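Local structure of putative S41 protease (3K50) at residues I71-V83 against N91-A103. The protein is of unknown function but, as a putative S41-family peptidase with a PDZ-like domain, probably hydrolyses peptide bonds. Numbering follows the deposited sequence.
Sequences IPSYGFDYTLYKV and NALISYVVPGSPA. With GOL (glycerol), chain C.
Phe76 bridges strand 90-97 and the start of helix 102-105, touching Ile94 and Ala103. Its CB lies 3.4 Å from Tyr96 O and 3.9 Å from Ala103 CB; CG sits between the backbone N and the carbonyl carbon (chi1 70°), which turns the ring so that CD1 also rests on Ala103 CB while CD2 reaches Ile94 CG1 at 4.0 Å, the two side chains crossing at about a right angle. Outside the hairpin, Ile114 and Met165 add to this apolar cluster. Farther along the same face, Ala92 CB touches both Tyr78 CD2 and Leu80 CD2; the Tyr78 hydroxyl is bonded to Glu127. On the other face Tyr81 CE1 packs on Leu93 CB, and Trp113 meets the Tyr81 ring edge-to-face.

Strands 76-82 and 91-97 pair antiparallel through reciprocal backbone bonds between Thr79 and Leu93 and between Tyr81 and Asn91. At Ser95 the register slips: Asp77 O accepts from Ser95 N, whereas Asp77 N donates to Tyr96 O (3.0 Å), so Ser95 is an extra residue in its strand, a beta bulge. Ser95 OG hydrogen-bonds O2 of a glycerol at 2.8 Å, and the glycerol O1 makes a weak bond to Asp77 OD2. A water joins Thr79 OG1 to Leu93 O.

Beyond the strands, Gly75 O takes Val98 N almost straight (2.7 Å, 176°) and Tyr74 O takes Ala103 N at 2.9 Å. Between them Val98-Ser101 forms a type II turn, and Ser101 OG caps Glu104 N. Strand 76-82 is the outer strand of the five-stranded antiparallel sheet, with 90-97 next to it, consistent with a PDZ-like domain.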
loop_
_atom_site.group_PDB
_atom_site.type_symbol
_atom_site.label_atom_id
_atom_site.label_comp_id
_atom_site.label_asym_id
_atom_site.label_seq_id
_atom_site.Cartn_x
_atom_site.Cartn_y
_atom_site.Cartn_z
ATOM N N ILE A 71 2.498 14.759 9.108
ATOM C CA ILE A 71 2.965 14.784 10.483
ATOM C C ILE A 71 4.459 14.471 10.434
ATOM O O ILE A 71 4.871 13.560 9.721
ATOM C CB ILE A 71 2.245 13.740 11.341
ATOM C CG1 ILE A 71 0.759 14.101 11.516
ATOM C CG2 ILE A 71 2.906 13.681 12.723
ATOM C CD1 ILE A 71 -0.163 12.934 11.864
ATOM N N PRO A 72 5.290 15.251 11.121
ATOM C CA PRO A 72 6.744 14.941 11.057
ATOM C C PRO A 72 7.100 13.547 11.544
ATOM O O PRO A 72 6.417 12.991 12.413
ATOM C CB PRO A 72 7.392 16.006 11.940
ATOM C CG PRO A 72 6.382 17.081 12.089
ATOM C CD PRO A 72 5.012 16.459 11.921
ATOM N N SER A 73 8.167 12.980 10.977
ATOM C CA SER A 73 8.581 11.601 11.320
ATOM C C SER A 73 10.021 11.378 10.946
ATOM O O SER A 73 10.619 12.226 10.279
ATOM C CB SER A 73 7.699 10.541 10.632
ATOM O OG SER A 73 7.878 10.491 9.222
ATOM N N TYR A 74 10.584 10.267 11.437
ATOM C CA TYR A 74 11.997 9.928 11.176
ATOM C C TYR A 74 12.195 9.251 9.797
ATOM O O TYR A 74 13.304 9.202 9.272
ATOM C CB TYR A 74 12.519 9.029 12.282
ATOM C CG TYR A 74 12.781 9.720 13.624
ATOM C CD1 TYR A 74 13.742 10.737 13.748
ATOM C CD2 TYR A 74 12.134 9.298 14.758
ATOM C CE1 TYR A 74 13.995 11.363 14.999
ATOM C CE2 TYR A 74 12.400 9.862 16.007
ATOM C CZ TYR A 74 13.320 10.885 16.122
ATOM O OH TYR A 74 13.537 11.399 17.352
ATOM N N GLY A 75 11.113 8.728 9.239
ATOM C CA GLY A 75 11.112 8.144 7.918
ATOM C C GLY A 75 11.277 6.637 7.900
ATOM O O GLY A 75 11.728 6.097 6.880
ATOM N N PHE A 76 10.958 5.925 8.990
ATOM C CA PHE A 76 11.010 4.450 8.923
ATOM C C PHE A 76 9.818 3.773 9.571
ATOM O O PHE A 76 9.216 4.313 10.483
ATOM C CB PHE A 76 12.286 3.900 9.527
ATOM C CG PHE A 76 12.367 4.047 11.060
ATOM C CD1 PHE A 76 12.798 5.218 11.629
ATOM C CD2 PHE A 76 12.011 2.985 11.897
ATOM C CE1 PHE A 76 12.875 5.353 13.005
ATOM C CE2 PHE A 76 12.052 3.126 13.259
ATOM C CZ PHE A 76 12.503 4.307 13.812
ATOM N N ASP A 77 9.474 2.596 9.068
ATOM C CA ASP A 77 8.455 1.751 9.689
ATOM C C ASP A 77 9.144 0.594 10.346
ATOM O O ASP A 77 10.227 0.189 9.927
ATOM C CB ASP A 77 7.450 1.199 8.672
ATOM C CG ASP A 77 6.544 2.261 8.109
ATOM O OD1 ASP A 77 6.381 3.301 8.803
ATOM O OD2 ASP A 77 6.021 2.066 6.967
ATOM N N TYR A 78 8.491 0.009 11.347
ATOM C CA TYR A 78 9.090 -1.053 12.111
ATOM C C TYR A 78 8.098 -2.031 12.742
ATOM O O TYR A 78 6.923 -1.799 12.719
ATOM C CB TYR A 78 9.868 -0.426 13.266
ATOM C CG TYR A 78 8.944 0.249 14.256
ATOM C CD1 TYR A 78 8.536 1.561 14.057
ATOM C CD2 TYR A 78 8.446 -0.430 15.359
ATOM C CE1 TYR A 78 7.689 2.187 14.918
ATOM C CE2 TYR A 78 7.566 0.183 16.225
ATOM C CZ TYR A 78 7.200 1.505 16.002
ATOM O OH TYR A 78 6.336 2.153 16.848
ATOM N N THR A 79 8.627 -3.076 13.364
ATOM C CA THR A 79 7.856 -4.039 14.140
ATOM C C THR A 79 8.669 -4.362 15.338
ATOM O O THR A 79 9.868 -4.620 15.205
ATOM C CB THR A 79 7.703 -5.384 13.448
ATOM O OG1 THR A 79 7.154 -5.196 12.145
ATOM C CG2 THR A 79 6.797 -6.327 14.296
ATOM N N LEU A 80 8.017 -4.395 16.503
ATOM C CA LEU A 80 8.662 -4.738 17.787
ATOM C C LEU A 80 8.715 -6.232 18.050
ATOM O O LEU A 80 7.755 -6.950 17.750
ATOM C CB LEU A 80 7.888 -4.135 18.958
ATOM C CG LEU A 80 7.883 -2.640 19.019
ATOM C CD1 LEU A 80 7.342 -2.191 20.366
ATOM C CD2 LEU A 80 9.300 -2.119 18.807
ATOM N N TYR A 81 9.842 -6.678 18.595
ATOM C CA TYR A 81 10.058 -8.058 19.017
ATOM C C TYR A 81 10.654 -8.000 20.402
ATOM O O TYR A 81 11.563 -7.207 20.653
ATOM C CB TYR A 81 11.058 -8.798 18.110
ATOM C CG TYR A 81 10.511 -9.144 16.785
ATOM C CD1 TYR A 81 10.360 -8.167 15.807
ATOM C CD2 TYR A 81 10.127 -10.447 16.479
ATOM C CE1 TYR A 81 9.827 -8.461 14.589
ATOM C CE2 TYR A 81 9.565 -10.744 15.247
ATOM C CZ TYR A 81 9.448 -9.737 14.299
ATOM O OH TYR A 81 8.938 -10.000 13.053
ATOM N N LYS A 82 10.176 -8.866 21.286
ATOM C CA LYS A 82 10.635 -8.929 22.674
ATOM C C LYS A 82 12.128 -9.261 22.761
ATOM O O LYS A 82 12.602 -10.135 22.032
ATOM C CB LYS A 82 9.830 -10.010 23.400
ATOM C CG LYS A 82 9.868 -9.955 24.904
ATOM C CD LYS A 82 8.840 -8.970 25.413
ATOM C CE LYS A 82 8.877 -8.876 26.924
ATOM N NZ LYS A 82 7.691 -8.141 27.447
ATOM N N VAL A 83 12.864 -8.558 23.632
ATOM C CA VAL A 83 14.304 -8.789 23.832
ATOM C C VAL A 83 14.586 -9.995 24.765
ATOM O O VAL A 83 13.793 -10.293 25.685
ATOM C CB VAL A 83 15.023 -7.527 24.396
ATOM C CG1 VAL A 83 16.493 -7.827 24.828
ATOM C CG2 VAL A 83 15.012 -6.424 23.401
ATOM N N ASN A 91 13.198 -4.997 20.580
ATOM C CA ASN A 91 14.028 -4.585 19.446
ATOM C C ASN A 91 13.085 -4.212 18.306
ATOM O O ASN A 91 12.088 -4.896 18.089
ATOM C CB ASN A 91 14.959 -5.709 19.011
ATOM C CG ASN A 91 16.050 -5.974 20.007
ATOM O OD1 ASN A 91 16.626 -5.050 20.541
ATOM N ND2 ASN A 91 16.370 -7.256 20.236
ATOM N N ALA A 92 13.386 -3.124 17.590
ATOM C CA ALA A 92 12.561 -2.680 16.472
ATOM C C ALA A 92 13.177 -3.061 15.098
ATOM O O ALA A 92 14.206 -2.509 14.694
ATOM C CB ALA A 92 12.302 -1.163 16.549
ATOM N N LEU A 93 12.541 -3.997 14.398
ATOM C CA LEU A 93 12.988 -4.450 13.092
ATOM C C LEU A 93 12.476 -3.479 12.027
ATOM O O LEU A 93 11.266 -3.330 11.870
ATOM C CB LEU A 93 12.463 -5.873 12.784
ATOM C CG LEU A 93 12.751 -6.430 11.393
ATOM C CD1 LEU A 93 14.237 -6.373 11.103
ATOM C CD2 LEU A 93 12.241 -7.881 11.196
ATOM N N ILE A 94 13.395 -2.855 11.274
ATOM C CA ILE A 94 12.994 -1.870 10.251
ATOM C C ILE A 94 12.456 -2.564 9.003
ATOM O O ILE A 94 13.135 -3.421 8.442
ATOM C CB ILE A 94 14.162 -0.898 9.928
ATOM C CG1 ILE A 94 14.479 -0.080 11.187
ATOM C CG2 ILE A 94 13.779 0.008 8.749
ATOM C CD1 ILE A 94 15.741 0.810 11.102
ATOM N N SER A 95 11.259 -2.163 8.551
ATOM C CA SER A 95 10.602 -2.730 7.416
ATOM C C SER A 95 10.608 -1.832 6.155
ATOM O O SER A 95 10.370 -2.323 5.096
ATOM C CB SER A 95 9.122 -2.976 7.766
ATOM O OG SER A 95 8.488 -1.729 8.158
ATOM N N TYR A 96 10.842 -0.534 6.291
ATOM C CA TYR A 96 10.740 0.417 5.183
ATOM C C TYR A 96 11.459 1.695 5.622
ATOM O O TYR A 96 11.324 2.123 6.810
ATOM C CB TYR A 96 9.266 0.704 4.915
ATOM C CG TYR A 96 8.972 1.483 3.659
ATOM C CD1 TYR A 96 8.905 2.820 3.692
ATOM C CD2 TYR A 96 8.650 0.843 2.457
ATOM C CE1 TYR A 96 8.604 3.556 2.563
ATOM C CE2 TYR A 96 8.328 1.554 1.350
ATOM C CZ TYR A 96 8.310 2.922 1.410
ATOM O OH TYR A 96 8.012 3.689 0.308
ATOM N N VAL A 97 12.273 2.266 4.729
ATOM C CA VAL A 97 12.959 3.542 4.991
ATOM C C VAL A 97 12.591 4.497 3.860
ATOM O O VAL A 97 12.780 4.168 2.666
ATOM C CB VAL A 97 14.485 3.337 5.048
ATOM C CG1 VAL A 97 15.261 4.686 5.144
ATOM C CG2 VAL A 97 14.816 2.451 6.228
ATOM N N VAL A 98 12.103 5.680 4.214
ATOM C CA VAL A 98 11.735 6.691 3.269
ATOM C C VAL A 98 13.004 7.359 2.732
ATOM O O VAL A 98 13.854 7.772 3.532
ATOM C CB VAL A 98 10.835 7.769 3.929
ATOM C CG1 VAL A 98 10.677 8.977 3.050
ATOM C CG2 VAL A 98 9.442 7.176 4.318
ATOM N N PRO A 99 13.150 7.420 1.395
ATOM C CA PRO A 99 14.289 8.064 0.740
ATOM C C PRO A 99 14.418 9.524 1.170
ATOM O O PRO A 99 13.444 10.246 1.242
ATOM C CB PRO A 99 13.965 7.961 -0.743
ATOM C CG PRO A 99 12.947 6.908 -0.884
ATOM C CD PRO A 99 12.213 6.808 0.429
ATOM N N GLY A 100 15.626 9.929 1.506
ATOM C CA GLY A 100 15.871 11.283 1.902
ATOM C C GLY A 100 15.465 11.649 3.313
ATOM O O GLY A 100 15.529 12.821 3.653
ATOM N N SER A 101 15.128 10.678 4.144
ATOM C CA SER A 101 14.698 10.898 5.513
ATOM C C SER A 101 15.851 10.897 6.512
ATOM O O SER A 101 16.956 10.530 6.174
ATOM C CB SER A 101 13.749 9.759 5.911
ATOM O OG SER A 101 14.371 8.471 5.867
ATOM N N PRO A 102 15.592 11.353 7.748
ATOM C CA PRO A 102 16.526 11.167 8.838
ATOM C C PRO A 102 17.015 9.709 8.978
ATOM O O PRO A 102 18.197 9.498 9.229
ATOM C CB PRO A 102 15.683 11.544 10.079
ATOM C CG PRO A 102 14.748 12.545 9.604
ATOM C CD PRO A 102 14.421 12.145 8.171
ATOM N N ALA A 103 16.127 8.731 8.807
ATOM C CA ALA A 103 16.489 7.305 8.913
ATOM C C ALA A 103 17.570 6.924 7.877
ATOM O O ALA A 103 18.611 6.293 8.177
ATOM C CB ALA A 103 15.201 6.400 8.734
HETATM C C1 GOL C . 4.696 -1.428 7.867
HETATM O O1 GOL C . 5.205 -1.107 6.584
HETATM C C2 GOL C . 5.541 -2.577 8.444
HETATM O O2 GOL C . 6.155 -2.256 9.696
HETATM C C3 GOL C . 4.709 -3.864 8.508
HETATM O O3 GOL C . 5.469 -4.982 8.898
HETATM O O HOH W 1 9.437 -5.098 10.833
HETATM O O HOH W 2 14.537 -9.583 19.556
#